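DNA polymerase III subunit beta (PDB 5WCE) probably forms a ring-shaped head-to-tail homodimer around DNA that tethers DNA polymerases and other proteins to it and makes them processive. Local coordinates at residues 267-276 with 319-328. Residues are numbered along the deposited sequence; the frame is centred on the assembly and turned at random.
Sequences KILTLDNDLF and VEVDYDGEPF
Thr270 and Asp322 form a single antiparallel, hydrogen-bonded bridge, Thr270 N giving to Asp322 O at 3.1 Å and Asp322 N to Thr270 O at 2.9 Å, the latter nearly in line with the carbonyl. In the C-terminal domain of this sliding clamp, the bridge fastens strand 267-272, an outermost strand of its sheet, to the connection between strands 314-320 and 328-333 of the other sheet. One water extends the pairing, accepting from Asp272 N and donating to Glu320 O. Val321 straddles two leucines: CG1 lies 3.7 Å from Leu271 CB, the two side chains pointing the same way, while CG2 meets Leu269 CG at 4.0 Å. Tyr323 crosses Leu269 at about a right angle, chi1 (179°) swinging its ring away from its own backbone N, and Ile268 O lies in plane at the ring edge, 3.4 Å from CD1. The ring carries Gly325 N over one face, and its hydroxyl donates to Glu326 O. An alanine in place of Tyr323 is likely to leave Glu326 O without this donor and the inner Lys267 methylenes without the phenol they lie against. Lys267 CD sits 3.5 Å from Tyr323 OH and 3.7 Å from Phe328 CE1.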
ATOM      1  N   LYS A 267     -11.584 -40.739  -4.278  1.00 24.11           N
ATOM      2  CA  LYS A 267     -10.741 -40.373  -5.435  1.00 23.71           C
ATOM      3  C   LYS A 267      -9.584 -39.513  -4.897  1.00 23.76           C
ATOM      4  O   LYS A 267      -9.753 -38.306  -4.636  1.00 23.44           O
ATOM      5  CB  LYS A 267     -11.514 -39.617  -6.498  1.00 23.62           C
ATOM      6  CG  LYS A 267     -12.629 -40.416  -7.127  1.00 24.94           C
ATOM      7  CD  LYS A 267     -13.388 -39.573  -8.129  1.00 25.68           C
ATOM      8  CE  LYS A 267     -14.372 -40.405  -8.950  1.00 28.13           C
ATOM      9  NZ  LYS A 267     -15.521 -40.726  -8.071  1.00 30.73           N
ATOM     10  N   ILE A 268      -8.440 -40.155  -4.685  1.00 22.64           N
ATOM     11  CA  ILE A 268      -7.331 -39.508  -4.021  1.00 23.22           C
ATOM     12  C   ILE A 268      -6.299 -39.181  -5.054  1.00 22.06           C
ATOM     13  O   ILE A 268      -5.949 -40.027  -5.844  1.00 20.18           O
ATOM     14  CB  ILE A 268      -6.765 -40.384  -2.901  1.00 25.27           C
ATOM     15  CG1 ILE A 268      -7.907 -40.668  -1.891  1.00 26.93           C
ATOM     16  CG2 ILE A 268      -5.562 -39.693  -2.255  1.00 25.70           C
ATOM     17  CD1 ILE A 268      -7.562 -41.558  -0.740  1.00 28.32           C
ATOM     18  N   LEU A 269      -5.797 -37.945  -4.993  1.00 21.11           N
ATOM     19  CA  LEU A 269      -4.846 -37.435  -5.939  1.00 21.74           C
ATOM     20  C   LEU A 269      -3.752 -36.666  -5.173  1.00 20.70           C
ATOM     21  O   LEU A 269      -4.065 -35.892  -4.294  1.00 19.27           O
ATOM     22  CB  LEU A 269      -5.676 -36.508  -6.842  1.00 23.18           C
ATOM     23  CG  LEU A 269      -5.120 -35.667  -7.939  1.00 23.26           C
ATOM     24  CD1 LEU A 269      -6.282 -35.357  -8.885  1.00 22.18           C
ATOM     25  CD2 LEU A 269      -4.384 -34.425  -7.397  1.00 22.22           C
ATOM     26  N   THR A 270      -2.509 -36.859  -5.540  1.00 20.57           N
ATOM     27  CA  THR A 270      -1.390 -36.112  -4.972  1.00 21.48           C
ATOM     28  C   THR A 270      -0.677 -35.337  -6.069  1.00 21.24           C
ATOM     29  O   THR A 270      -0.531 -35.797  -7.234  1.00 20.75           O
ATOM     30  CB  THR A 270      -0.392 -37.036  -4.244  1.00 23.60           C
ATOM     31  OG1 THR A 270      -1.078 -37.795  -3.238  1.00 25.72           O
ATOM     32  CG2 THR A 270       0.636 -36.215  -3.500  1.00 25.36           C
ATOM     33  N   LEU A 271      -0.230 -34.139  -5.717  1.00 19.89           N
ATOM     34  CA  LEU A 271       0.423 -33.304  -6.692  1.00 20.38           C
ATOM     35  C   LEU A 271       1.534 -32.440  -6.067  1.00 20.83           C
ATOM     36  O   LEU A 271       1.620 -32.259  -4.818  1.00 19.59           O
ATOM     37  CB  LEU A 271      -0.622 -32.491  -7.440  1.00 19.89           C
ATOM     38  CG  LEU A 271      -1.590 -31.567  -6.658  1.00 18.42           C
ATOM     39  CD1 LEU A 271      -0.857 -30.360  -6.023  1.00 18.65           C
ATOM     40  CD2 LEU A 271      -2.705 -31.057  -7.547  1.00 18.90           C
ATOM     41  N   ASP A 272       2.354 -31.903  -6.957  1.00 21.64           N
ATOM     42  CA  ASP A 272       3.370 -30.907  -6.622  1.00 23.30           C
ATOM     43  C   ASP A 272       2.670 -29.571  -6.399  1.00 23.19           C
ATOM     44  O   ASP A 272       2.208 -28.920  -7.346  1.00 22.25           O
ATOM     45  CB  ASP A 272       4.407 -30.827  -7.758  1.00 24.58           C
ATOM     46  CG  ASP A 272       5.495 -29.839  -7.501  1.00 25.39           C
ATOM     47  OD1 ASP A 272       5.317 -28.790  -6.922  1.00 24.51           O
ATOM     48  OD2 ASP A 272       6.588 -30.074  -8.004  1.00 30.25           O
ATOM     49  N   ASN A 273       2.598 -29.158  -5.133  1.00 23.88           N
ATOM     50  CA  ASN A 273       1.783 -28.026  -4.719  1.00 24.04           C
ATOM     51  C   ASN A 273       2.263 -26.728  -5.317  1.00 25.77           C
ATOM     52  O   ASN A 273       1.451 -25.895  -5.740  1.00 24.65           O
ATOM     53  CB  ASN A 273       1.773 -27.912  -3.204  1.00 24.45           C
ATOM     54  CG  ASN A 273       0.875 -26.809  -2.695  1.00 23.60           C
ATOM     55  OD1 ASN A 273      -0.349 -26.911  -2.821  1.00 24.77           O
ATOM     56  ND2 ASN A 273       1.470 -25.756  -2.071  1.00 23.84           N
ATOM     57  N   ASP A 274       3.576 -26.515  -5.316  1.00 28.35           N
ATOM     58  CA  ASP A 274       4.118 -25.274  -5.890  1.00 30.08           C
ATOM     59  C   ASP A 274       3.844 -25.202  -7.398  1.00 27.90           C
ATOM     60  O   ASP A 274       3.374 -24.185  -7.866  1.00 27.05           O
ATOM     61  CB  ASP A 274       5.611 -25.131  -5.630  1.00 33.70           C
ATOM     62  CG  ASP A 274       6.143 -23.748  -6.093  1.00 36.95           C
ATOM     63  OD1 ASP A 274       5.606 -22.705  -5.664  1.00 40.90           O
ATOM     64  OD2 ASP A 274       7.040 -23.721  -6.924  1.00 40.59           O
ATOM     65  N   LEU A 275       4.102 -26.266  -8.137  1.00 27.80           N
ATOM     66  CA  LEU A 275       3.872 -26.244  -9.580  1.00 28.47           C
ATOM     67  C   LEU A 275       2.371 -26.029  -9.859  1.00 26.16           C
ATOM     68  O   LEU A 275       1.984 -25.223 -10.697  1.00 25.20           O
ATOM     69  CB  LEU A 275       4.388 -27.488 -10.264  1.00 30.88           C
ATOM     70  CG  LEU A 275       3.956 -27.609 -11.737  1.00 34.72           C
ATOM     71  CD1 LEU A 275       4.434 -26.403 -12.582  1.00 36.21           C
ATOM     72  CD2 LEU A 275       4.387 -28.939 -12.313  1.00 36.74           C
ATOM     73  N   PHE A 276       1.522 -26.701  -9.098  1.00 24.24           N
ATOM     74  CA  PHE A 276       0.081 -26.606  -9.325  1.00 23.18           C
ATOM     75  C   PHE A 276      -0.428 -25.201  -9.034  1.00 23.03           C
ATOM     76  O   PHE A 276      -1.165 -24.646  -9.819  1.00 21.26           O
ATOM     77  CB  PHE A 276      -0.672 -27.668  -8.486  1.00 22.82           C
ATOM     78  CG  PHE A 276      -2.159 -27.628  -8.648  1.00 21.60           C
ATOM     79  CD1 PHE A 276      -2.752 -28.137  -9.780  1.00 22.25           C
ATOM     80  CD2 PHE A 276      -2.964 -27.151  -7.631  1.00 21.42           C
ATOM     81  CE1 PHE A 276      -4.136 -28.137  -9.910  1.00 20.94           C
ATOM     82  CE2 PHE A 276      -4.338 -27.197  -7.736  1.00 20.62           C
ATOM     83  CZ  PHE A 276      -4.922 -27.656  -8.908  1.00 21.09           C
ATOM     84  N   VAL A 319      -1.199 -30.031 -15.976  1.00 23.41           N
ATOM     85  CA  VAL A 319      -0.289 -30.324 -14.852  1.00 23.20           C
ATOM     86  C   VAL A 319      -0.313 -31.835 -14.616  1.00 22.48           C
ATOM     87  O   VAL A 319      -1.385 -32.434 -14.482  1.00 20.33           O
ATOM     88  CB  VAL A 319      -0.713 -29.605 -13.565  1.00 24.07           C
ATOM     89  CG1 VAL A 319       0.273 -29.967 -12.446  1.00 24.28           C
ATOM     90  CG2 VAL A 319      -0.745 -28.088 -13.784  1.00 25.04           C
ATOM     91  N   GLU A 320       0.864 -32.445 -14.619  1.00 23.57           N
ATOM     92  CA  GLU A 320       0.991 -33.877 -14.296  1.00 25.55           C
ATOM     93  C   GLU A 320       0.703 -34.092 -12.787  1.00 23.08           C
ATOM     94  O   GLU A 320       1.129 -33.311 -11.950  1.00 23.02           O
ATOM     95  CB  GLU A 320       2.383 -34.428 -14.709  1.00 28.91           C
ATOM     96  CG  GLU A 320       2.716 -34.085 -16.180  1.00 33.99           C
ATOM     97  CD  GLU A 320       1.626 -34.606 -17.131  1.00 38.46           C
ATOM     98  OE1 GLU A 320       1.205 -35.783 -16.927  1.00 45.56           O
ATOM     99  OE2 GLU A 320       1.138 -33.859 -18.049  1.00 40.70           O
ATOM    100  N   VAL A 321      -0.093 -35.086 -12.476  1.00 21.75           N
ATOM    101  CA  VAL A 321      -0.440 -35.388 -11.079  1.00 22.32           C
ATOM    102  C   VAL A 321      -0.425 -36.904 -10.919  1.00 22.30           C
ATOM    103  O   VAL A 321      -0.404 -37.634 -11.900  1.00 20.38           O
ATOM    104  CB  VAL A 321      -1.792 -34.814 -10.610  1.00 20.79           C
ATOM    105  CG1 VAL A 321      -1.849 -33.301 -10.821  1.00 21.84           C
ATOM    106  CG2 VAL A 321      -2.959 -35.538 -11.303  1.00 21.53           C
ATOM    107  N   ASP A 322      -0.407 -37.334  -9.650  1.00 22.95           N
ATOM    108  CA  ASP A 322      -0.491 -38.730  -9.288  1.00 22.39           C
ATOM    109  C   ASP A 322      -1.947 -39.109  -8.998  1.00 22.02           C
ATOM    110  O   ASP A 322      -2.481 -38.844  -7.867  1.00 19.83           O
ATOM    111  CB  ASP A 322       0.376 -38.954  -8.045  1.00 23.75           C
ATOM    112  CG  ASP A 322       0.658 -40.416  -7.767  1.00 24.45           C
ATOM    113  OD1 ASP A 322       0.277 -41.289  -8.535  1.00 25.53           O
ATOM    114  OD2 ASP A 322       1.418 -40.695  -6.821  1.00 27.20           O
ATOM    115  N   TYR A 323      -2.575 -39.770  -9.980  1.00 20.98           N
ATOM    116  CA  TYR A 323      -3.966 -40.217  -9.910  1.00 21.48           C
ATOM    117  C   TYR A 323      -4.254 -41.346 -10.892  1.00 23.89           C
ATOM    118  O   TYR A 323      -3.829 -41.251 -12.032  1.00 23.60           O
ATOM    119  CB  TYR A 323      -4.889 -39.022 -10.206  1.00 20.35           C
ATOM    120  CG  TYR A 323      -6.352 -39.325 -10.197  1.00 20.15           C
ATOM    121  CD1 TYR A 323      -6.986 -39.662  -9.021  1.00 20.97           C
ATOM    122  CD2 TYR A 323      -7.129 -39.284 -11.370  1.00 20.47           C
ATOM    123  CE1 TYR A 323      -8.342 -39.944  -8.977  1.00 20.74           C
ATOM    124  CE2 TYR A 323      -8.483 -39.595 -11.336  1.00 20.81           C
ATOM    125  CZ  TYR A 323      -9.108 -39.891 -10.137  1.00 20.69           C
ATOM    126  OH  TYR A 323     -10.472 -40.186 -10.053  1.00 19.47           O
ATOM    127  N   ASP A 324      -5.027 -42.357 -10.505  1.00 25.17           N
ATOM    128  CA  ASP A 324      -5.416 -43.391 -11.466  1.00 29.23           C
ATOM    129  C   ASP A 324      -6.856 -43.834 -11.360  1.00 29.54           C
ATOM    130  O   ASP A 324      -7.202 -45.008 -11.671  1.00 33.08           O
ATOM    131  CB  ASP A 324      -4.490 -44.626 -11.337  1.00 31.64           C
ATOM    132  CG  ASP A 324      -4.465 -45.506 -12.624  1.00 35.14           C
ATOM    133  OD1 ASP A 324      -4.734 -45.020 -13.746  1.00 39.33           O
ATOM    134  OD2 ASP A 324      -4.150 -46.700 -12.525  1.00 38.68           O
ATOM    135  N   GLY A 325      -7.716 -42.933 -10.957  1.00 26.38           N
ATOM    136  CA  GLY A 325      -9.143 -43.237 -10.895  1.00 25.62           C
ATOM    137  C   GLY A 325      -9.924 -42.826 -12.129  1.00 24.71           C
ATOM    138  O   GLY A 325      -9.356 -42.570 -13.212  1.00 24.73           O
ATOM    139  N   GLU A 326     -11.229 -42.727 -11.939  1.00 24.91           N
ATOM    140  CA  GLU A 326     -12.146 -42.351 -12.971  1.00 26.41           C
ATOM    141  C   GLU A 326     -11.908 -40.867 -13.316  1.00 24.26           C
ATOM    142  O   GLU A 326     -11.594 -40.096 -12.440  1.00 23.18           O
ATOM    143  CB  GLU A 326     -13.578 -42.538 -12.435  1.00 28.73           C
ATOM    144  CG  GLU A 326     -14.650 -42.323 -13.462  1.00 33.19           C
ATOM    145  CD  GLU A 326     -16.065 -42.420 -12.915  1.00 37.46           C
ATOM    146  OE1 GLU A 326     -16.236 -42.884 -11.758  1.00 40.27           O
ATOM    147  OE2 GLU A 326     -16.982 -42.048 -13.706  1.00 41.63           O
ATOM    148  N   PRO A 327     -12.043 -40.486 -14.591  1.00 23.13           N
ATOM    149  CA  PRO A 327     -11.964 -39.076 -14.948  1.00 22.70           C
ATOM    150  C   PRO A 327     -13.178 -38.305 -14.482  1.00 21.63           C
ATOM    151  O   PRO A 327     -14.258 -38.874 -14.390  1.00 21.69           O
ATOM    152  CB  PRO A 327     -11.864 -39.080 -16.481  1.00 23.59           C
ATOM    153  CG  PRO A 327     -12.250 -40.432 -16.916  1.00 24.87           C
ATOM    154  CD  PRO A 327     -12.129 -41.375 -15.763  1.00 24.53           C
ATOM    155  N   PHE A 328     -13.013 -37.041 -14.147  1.00 20.21           N
ATOM    156  CA  PHE A 328     -14.131 -36.199 -13.808  1.00 19.64           C
ATOM    157  C   PHE A 328     -13.710 -34.751 -13.997  1.00 19.27           C
ATOM    158  O   PHE A 328     -12.520 -34.495 -14.133  1.00 18.68           O
ATOM    159  CB  PHE A 328     -14.602 -36.444 -12.367  1.00 19.79           C
ATOM    160  CG  PHE A 328     -13.584 -36.144 -11.351  1.00 18.92           C
ATOM    161  CD1 PHE A 328     -12.642 -37.079 -11.009  1.00 19.34           C
ATOM    162  CD2 PHE A 328     -13.592 -34.926 -10.696  1.00 19.30           C
ATOM    163  CE1 PHE A 328     -11.708 -36.835 -10.017  1.00 19.25           C
ATOM    164  CE2 PHE A 328     -12.662 -34.661  -9.685  1.00 18.78           C
ATOM    165  CZ  PHE A 328     -11.701 -35.576  -9.374  1.00 19.03           C
TER
HETATM  166  O   HOH W   1      -5.757 -42.730  -7.812  1.00 38.79           O
HETATM  167  O   HOH W   2       2.441 -33.150  -9.557  1.00 23.90           O